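Local coordinates for protein ATP-dependent DNA helicase PIF1 (Candida albicans, PDB 7OTJ) that couples ATP hydrolysis to 5'-3' unwinding of DNA and probably also resolves G-quadruplexes and RNA-DNA hybrids, helping to keep nuclear and mitochondrial genomes stable, at residues D144-P149 with E472-V478; D107-M111 with H453-G457. All blocks are in the same frame, centred on the assembly; numbering follows the deposited sequence.

Interaction 1 of 2, residues D144-P149 with E472-V478; sequences DFYQLP and ENGQAYV. With ALF (tetrafluoroaluminate ion), chain F.
Asp-144 OD2 lies at the edge of the Tyr-477 ring, 3.7 Å from CE2, with its carboxylate turned almost perpendicular to the ring, and it is gripped from two other quarters. Gln-147 NE2 donates to its anti lone pair at 3.3 Å, and Arg-206 forms a salt bridge to it. The other oxygen, OD1, takes Tyr-146 N from above the carboxylate plane and closes an Asx turn. With the loop thus fixed, Gln-147 sets CG anti to its carbonyl carbon (chi1 -61°) and runs out extended past Tyr-477, where NE2 donates a second bond, to F3 of the tetrafluoroaluminate at 3.0 Å. Val-478 CG2 packs 3.5 Å from Gln-147 CB, while the Tyr-477 ring edge meets Gln-147 CG. Tyr-477 OH is hydrogen-bonded to Ala-27 N in the P-loop.

Farther along, contact is mainly van der Waals. Leu-148 CD2 settles on the first turn of helix 475-481, 3.6 Å from Gln-475 CA, and Asn-473 O lies 3.2 Å from Pro-149 CD. Pro-149 and the Glu-472 side chain run past each other in opposite directions, CG of the proline 3.6 Å from CD of the glutamate. Gly-474, the N-cap, lies where the backbones come closest; its CA is 3.4 Å from Tyr-146 O.

The sequences mark this as helicase motif III of the first RecA-like domain meeting the start of motif VI in the second. Bonded to both Asp-144 and the phosphate mimic, Gln-147 probably helps to relay the terminal phosphate's state, through its packing on Tyr-477 and Val-478, to the helix before Arg-482, which also hydrogen-bonds the tetrafluoroaluminate.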
# COMPACT_ATOMS: atom_id res chain seq x y z
N ASP A 144 -8.62 2.81 9.76
CA ASP A 144 -8.66 3.88 10.75
C ASP A 144 -8.97 5.17 10.00
O ASP A 144 -8.14 5.63 9.21
CB ASP A 144 -7.34 3.98 11.51
CG ASP A 144 -7.34 5.07 12.57
OD1 ASP A 144 -8.42 5.61 12.90
OD2 ASP A 144 -6.24 5.41 13.08
N PHE A 145 -10.17 5.73 10.21
CA PHE A 145 -10.54 6.92 9.45
C PHE A 145 -9.84 8.19 9.94
O PHE A 145 -9.94 9.22 9.27
CB PHE A 145 -12.06 7.11 9.47
CG PHE A 145 -12.80 6.10 8.62
CD1 PHE A 145 -12.77 6.18 7.23
CD2 PHE A 145 -13.54 5.08 9.20
CE1 PHE A 145 -13.45 5.26 6.45
CE2 PHE A 145 -14.22 4.16 8.42
CZ PHE A 145 -14.18 4.25 7.04
N TYR A 146 -9.12 8.15 11.07
CA TYR A 146 -8.25 9.26 11.44
C TYR A 146 -6.98 9.29 10.61
O TYR A 146 -6.20 10.25 10.71
CB TYR A 146 -7.89 9.21 12.93
CG TYR A 146 -8.94 9.80 13.85
CD1 TYR A 146 -9.46 11.06 13.61
CD2 TYR A 146 -9.42 9.08 14.93
CE1 TYR A 146 -10.42 11.61 14.43
CE2 TYR A 146 -10.39 9.62 15.76
CZ TYR A 146 -10.89 10.88 15.51
OH TYR A 146 -11.86 11.43 16.32
N GLN A 147 -6.76 8.27 9.79
CA GLN A 147 -5.63 8.19 8.87
C GLN A 147 -6.06 8.79 7.53
O GLN A 147 -7.07 9.50 7.45
CB GLN A 147 -5.12 6.75 8.82
CG GLN A 147 -4.63 6.26 10.20
CD GLN A 147 -3.79 4.99 10.14
OE1 GLN A 147 -3.20 4.66 9.12
NE2 GLN A 147 -3.74 4.27 11.26
N LEU A 148 -5.25 8.61 6.50
CA LEU A 148 -5.42 9.40 5.28
C LEU A 148 -6.81 9.20 4.66
O LEU A 148 -7.28 8.07 4.57
CB LEU A 148 -4.32 9.05 4.28
CG LEU A 148 -2.99 9.70 4.69
CD1 LEU A 148 -1.78 9.09 4.00
CD2 LEU A 148 -3.06 11.20 4.43
N PRO A 149 -7.48 10.28 4.26
CA PRO A 149 -8.79 10.15 3.61
C PRO A 149 -8.63 9.72 2.16
O PRO A 149 -7.50 9.62 1.67
CB PRO A 149 -9.35 11.58 3.70
CG PRO A 149 -8.13 12.43 3.62
CD PRO A 149 -7.08 11.69 4.40
N GLU A 472 -2.68 17.40 4.03
CA GLU A 472 -3.90 16.60 4.12
C GLU A 472 -4.15 16.16 5.55
O GLU A 472 -3.22 15.90 6.32
CB GLU A 472 -3.81 15.37 3.20
CG GLU A 472 -5.06 14.51 3.13
CD GLU A 472 -6.21 15.20 2.43
OE1 GLU A 472 -6.98 15.92 3.11
OE2 GLU A 472 -6.35 15.02 1.20
N ASN A 473 -5.44 16.03 5.89
CA ASN A 473 -5.84 15.52 7.19
C ASN A 473 -5.26 14.13 7.41
O ASN A 473 -5.19 13.32 6.48
CB ASN A 473 -7.37 15.44 7.30
CG ASN A 473 -8.03 16.79 7.14
OD1 ASN A 473 -7.54 17.80 7.65
ND2 ASN A 473 -9.16 16.81 6.44
N GLY A 474 -4.90 13.85 8.66
CA GLY A 474 -4.32 12.58 9.04
C GLY A 474 -2.95 12.27 8.47
O GLY A 474 -2.37 11.24 8.84
N GLN A 475 -2.40 13.12 7.60
CA GLN A 475 -1.09 12.85 7.01
C GLN A 475 0.02 12.93 8.06
O GLN A 475 0.96 12.11 8.05
CB GLN A 475 -0.83 13.81 5.85
CG GLN A 475 0.25 13.35 4.88
CD GLN A 475 0.30 14.22 3.64
OE1 GLN A 475 -0.10 15.39 3.66
NE2 GLN A 475 0.79 13.66 2.54
N ALA A 476 -0.04 13.91 8.96
CA ALA A 476 0.94 13.96 10.04
C ALA A 476 0.81 12.73 10.93
O ALA A 476 1.81 12.08 11.26
CB ALA A 476 0.80 15.26 10.84
N TYR A 477 -0.42 12.39 11.32
CA TYR A 477 -0.63 11.25 12.21
C TYR A 477 -0.09 9.95 11.61
O TYR A 477 0.59 9.18 12.29
CB TYR A 477 -2.12 11.09 12.54
CG TYR A 477 -2.38 9.86 13.38
CD1 TYR A 477 -1.79 9.72 14.63
CD2 TYR A 477 -3.19 8.84 12.91
CE1 TYR A 477 -2.01 8.59 15.39
CE2 TYR A 477 -3.42 7.71 13.67
CZ TYR A 477 -2.83 7.59 14.91
OH TYR A 477 -3.05 6.46 15.66
N VAL A 478 -0.43 9.67 10.34
CA VAL A 478 0.10 8.48 9.67
C VAL A 478 1.62 8.50 9.66
O VAL A 478 2.28 7.51 10.01
CB VAL A 478 -0.47 8.36 8.25
CG1 VAL A 478 0.21 7.25 7.48
CG2 VAL A 478 -1.96 8.10 8.30
AL ALF F . -1.67 0.96 10.63
F1 ALF F . -2.49 -0.03 9.39
F2 ALF F . -0.82 1.93 11.86
F3 ALF F . -3.26 1.30 11.35
F4 ALF F . -0.06 0.55 9.96
O HOH W 1 -2.07 2.65 8.94

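Interaction 2 of 2, residues D107-M111 with H453-G457; sequences DEISM and HKSQG. With ALF (tetrafluoroaluminate ion), chain F; nucleotides of chain C.
Gln-456 holds CG anti to its backbone N (chi1 -175°) and runs out straight, carrying its amide across the domain interface to Glu-108, whose own chain folds at chi2 (-66°) and turns the carboxylate to meet it. The two side chains cross at a slant. Gln-456 NE2 donates to Glu-108 OE2 at 2.6 Å, nearly straight at 172°; the oxygen lies in the amide plane but is approached from above the carboxylate plane. The same nitrogen bonds Ser-110 OG at 3.2 Å, also in the amide plane, so two acceptors fix the rotation of the amide. Ser-110 OG is itself bonded to Leu-148 O, and Gln-456 OE1 to Leu-148 N.

In sequence and position these are helicase motif II, the Walker B segment DEIS that follows strand 103-107 of the first RecA-like domain, and motif V of the second, the HKSQG run at the end of helix 452-455. Asp-107 belongs to the same apparatus, bonding Ser-32 of the P-loop through OD2 and the backbone N of Glu-108 through OD1.

Glu-108 OE1 faces the tetrafluoroaluminate, 2.8 Å from F1 and 2.9 Å from the water that sits on the aluminium, a position consistent with that of the attacking water in ATP hydrolysis. Gly-457 closes in from the opposing domain, with CA 3.1 Å from F4.

Met-111 CE rests against the Gln-456 amide, 3.6 Å from CD, and Met-111 SD comes obliquely to the His-453 ring, 3.9 Å from His-453 CD2. On the DNA side, one face of that imidazole is covered by the deoxyribose of DT2 of chain C, with its C2' over the ring centre, while Lys-454 CG lies 3.5 Å from OP1 of DT3 of chain C.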
# COMPACT_ATOMS: atom_id res chain seq x y z
N ASP A 107 -8.43 -3.78 3.59
CA ASP A 107 -7.60 -3.11 4.58
C ASP A 107 -7.38 -1.66 4.15
O ASP A 107 -7.57 -1.30 2.99
CB ASP A 107 -6.26 -3.84 4.75
CG ASP A 107 -5.61 -3.58 6.12
OD1 ASP A 107 -6.03 -2.65 6.83
OD2 ASP A 107 -4.66 -4.31 6.47
N GLU A 108 -7.01 -0.83 5.12
CA GLU A 108 -6.84 0.60 4.92
C GLU A 108 -8.07 1.22 4.25
O GLU A 108 -7.99 1.88 3.21
CB GLU A 108 -5.56 0.89 4.13
CG GLU A 108 -4.29 0.44 4.82
CD GLU A 108 -3.99 1.22 6.10
OE1 GLU A 108 -3.00 0.88 6.79
OE2 GLU A 108 -4.74 2.17 6.43
N ILE A 109 -9.22 0.99 4.88
CA ILE A 109 -10.49 1.43 4.34
C ILE A 109 -10.59 2.95 4.28
O ILE A 109 -11.43 3.48 3.54
CB ILE A 109 -11.62 0.83 5.20
CG1 ILE A 109 -12.98 0.97 4.51
CG2 ILE A 109 -11.63 1.46 6.58
CD1 ILE A 109 -13.10 0.15 3.25
N SER A 110 -9.73 3.67 5.02
CA SER A 110 -9.87 5.12 5.10
C SER A 110 -9.68 5.79 3.75
O SER A 110 -10.33 6.80 3.45
CB SER A 110 -8.89 5.70 6.12
OG SER A 110 -7.55 5.70 5.65
N MET A 111 -8.84 5.21 2.89
CA MET A 111 -8.53 5.76 1.58
C MET A 111 -9.46 5.25 0.49
O MET A 111 -9.24 5.55 -0.69
CB MET A 111 -7.07 5.47 1.20
CG MET A 111 -6.05 6.42 1.85
SD MET A 111 -4.30 6.15 1.44
CE MET A 111 -3.95 4.65 2.33
N HIS A 453 1.63 8.64 2.01
CA HIS A 453 0.48 7.86 1.57
C HIS A 453 0.82 6.39 1.47
O HIS A 453 0.14 5.53 2.05
CB HIS A 453 -0.03 8.39 0.23
CG HIS A 453 -1.08 9.45 0.35
ND1 HIS A 453 -0.78 10.76 0.65
CD2 HIS A 453 -2.42 9.39 0.22
CE1 HIS A 453 -1.90 11.47 0.70
NE2 HIS A 453 -2.91 10.66 0.44
N LYS A 454 1.93 6.07 0.80
CA LYS A 454 2.32 4.68 0.61
C LYS A 454 2.93 4.07 1.87
O LYS A 454 3.03 2.85 1.96
CB LYS A 454 3.30 4.55 -0.56
CG LYS A 454 2.67 4.78 -1.94
CD LYS A 454 3.68 4.67 -3.09
CE LYS A 454 4.48 3.37 -3.02
NZ LYS A 454 5.59 3.29 -4.02
N SER A 455 3.32 4.89 2.85
CA SER A 455 3.77 4.33 4.11
C SER A 455 2.62 3.82 4.97
O SER A 455 2.85 2.97 5.84
CB SER A 455 4.55 5.36 4.92
OG SER A 455 3.69 6.38 5.41
N GLN A 456 1.40 4.30 4.74
CA GLN A 456 0.28 3.93 5.60
C GLN A 456 0.08 2.42 5.58
O GLN A 456 -0.19 1.83 4.53
CB GLN A 456 -0.99 4.66 5.17
CG GLN A 456 -2.16 4.40 6.11
CD GLN A 456 -3.34 5.31 5.85
OE1 GLN A 456 -3.19 6.51 5.68
NE2 GLN A 456 -4.54 4.73 5.83
N GLY A 457 0.26 1.80 6.75
CA GLY A 457 0.24 0.37 6.92
C GLY A 457 1.59 -0.23 7.26
O GLY A 457 1.64 -1.35 7.78
AL ALF F . -1.67 0.96 10.63
F1 ALF F . -2.49 -0.03 9.39
F2 ALF F . -0.82 1.93 11.86
F3 ALF F . -3.26 1.30 11.35
F4 ALF F . -0.06 0.55 9.96
P DT C 2 1.71 14.70 -5.29
OP1 DT C 2 3.05 15.09 -4.79
OP2 DT C 2 1.43 14.69 -6.74
O5' DT C 2 1.37 13.26 -4.68
C5' DT C 2 1.71 12.96 -3.33
C4' DT C 2 0.61 12.16 -2.66
O4' DT C 2 -0.52 13.02 -2.41
C3' DT C 2 0.09 10.99 -3.47
O3' DT C 2 0.73 9.80 -3.04
C2' DT C 2 -1.41 10.95 -3.18
C1' DT C 2 -1.74 12.36 -2.69
N1 DT C 2 -2.51 13.19 -3.67
C2 DT C 2 -3.62 13.88 -3.24
O2 DT C 2 -4.03 13.84 -2.09
N3 DT C 2 -4.24 14.63 -4.20
C4 DT C 2 -3.87 14.75 -5.53
O4 DT C 2 -4.50 15.45 -6.32
C5 DT C 2 -2.69 14.01 -5.91
C7 DT C 2 -2.19 14.08 -7.33
C6 DT C 2 -2.07 13.28 -4.98
P DT C 3 1.24 8.72 -4.10
OP1 DT C 3 2.34 7.95 -3.46
OP2 DT C 3 1.48 9.42 -5.38
O5' DT C 3 -0.03 7.76 -4.29
C5' DT C 3 -0.56 7.06 -3.18
C4' DT C 3 -1.96 6.52 -3.45
O4' DT C 3 -2.88 7.61 -3.66
C3' DT C 3 -2.10 5.64 -4.69
O3' DT C 3 -1.81 4.30 -4.35
C2' DT C 3 -3.57 5.82 -5.07
C1' DT C 3 -3.89 7.23 -4.59
N1 DT C 3 -3.92 8.25 -5.67
C2 DT C 3 -5.11 8.54 -6.28
O2 DT C 3 -6.16 8.00 -6.00
N3 DT C 3 -5.03 9.51 -7.25
C4 DT C 3 -3.89 10.20 -7.66
O4 DT C 3 -3.91 11.05 -8.54
C5 DT C 3 -2.68 9.84 -6.97
C7 DT C 3 -1.38 10.51 -7.32
C6 DT C 3 -2.75 8.90 -6.02
O HOH W 1 -2.07 2.65 8.94

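Interactions 1 and 2 have centres about 9 Å apart, and both bridge the cleft between the two parallel-sheet domains. Residues 107-111 and 144-149 follow the neighbouring strands 103-107 and 138-143 of the six-stranded sheet; 453-457 and 472-478 flank strand 463-466 of the four-stranded sheet. In chain order 107-111, 144-149, 453-457, 472-478, the first two segments belong to the first domain and the last two to the second, so each contact pairs one from each. They touch directly: Gln-147 OE1 packs 3.2 Å from Gln-456 CG, and both reach the tetrafluoroaluminate and one water. With DNA close to both, at His-453, Lys-454 and Glu-472, this network probably helps link nucleotide state to the grip on the strand.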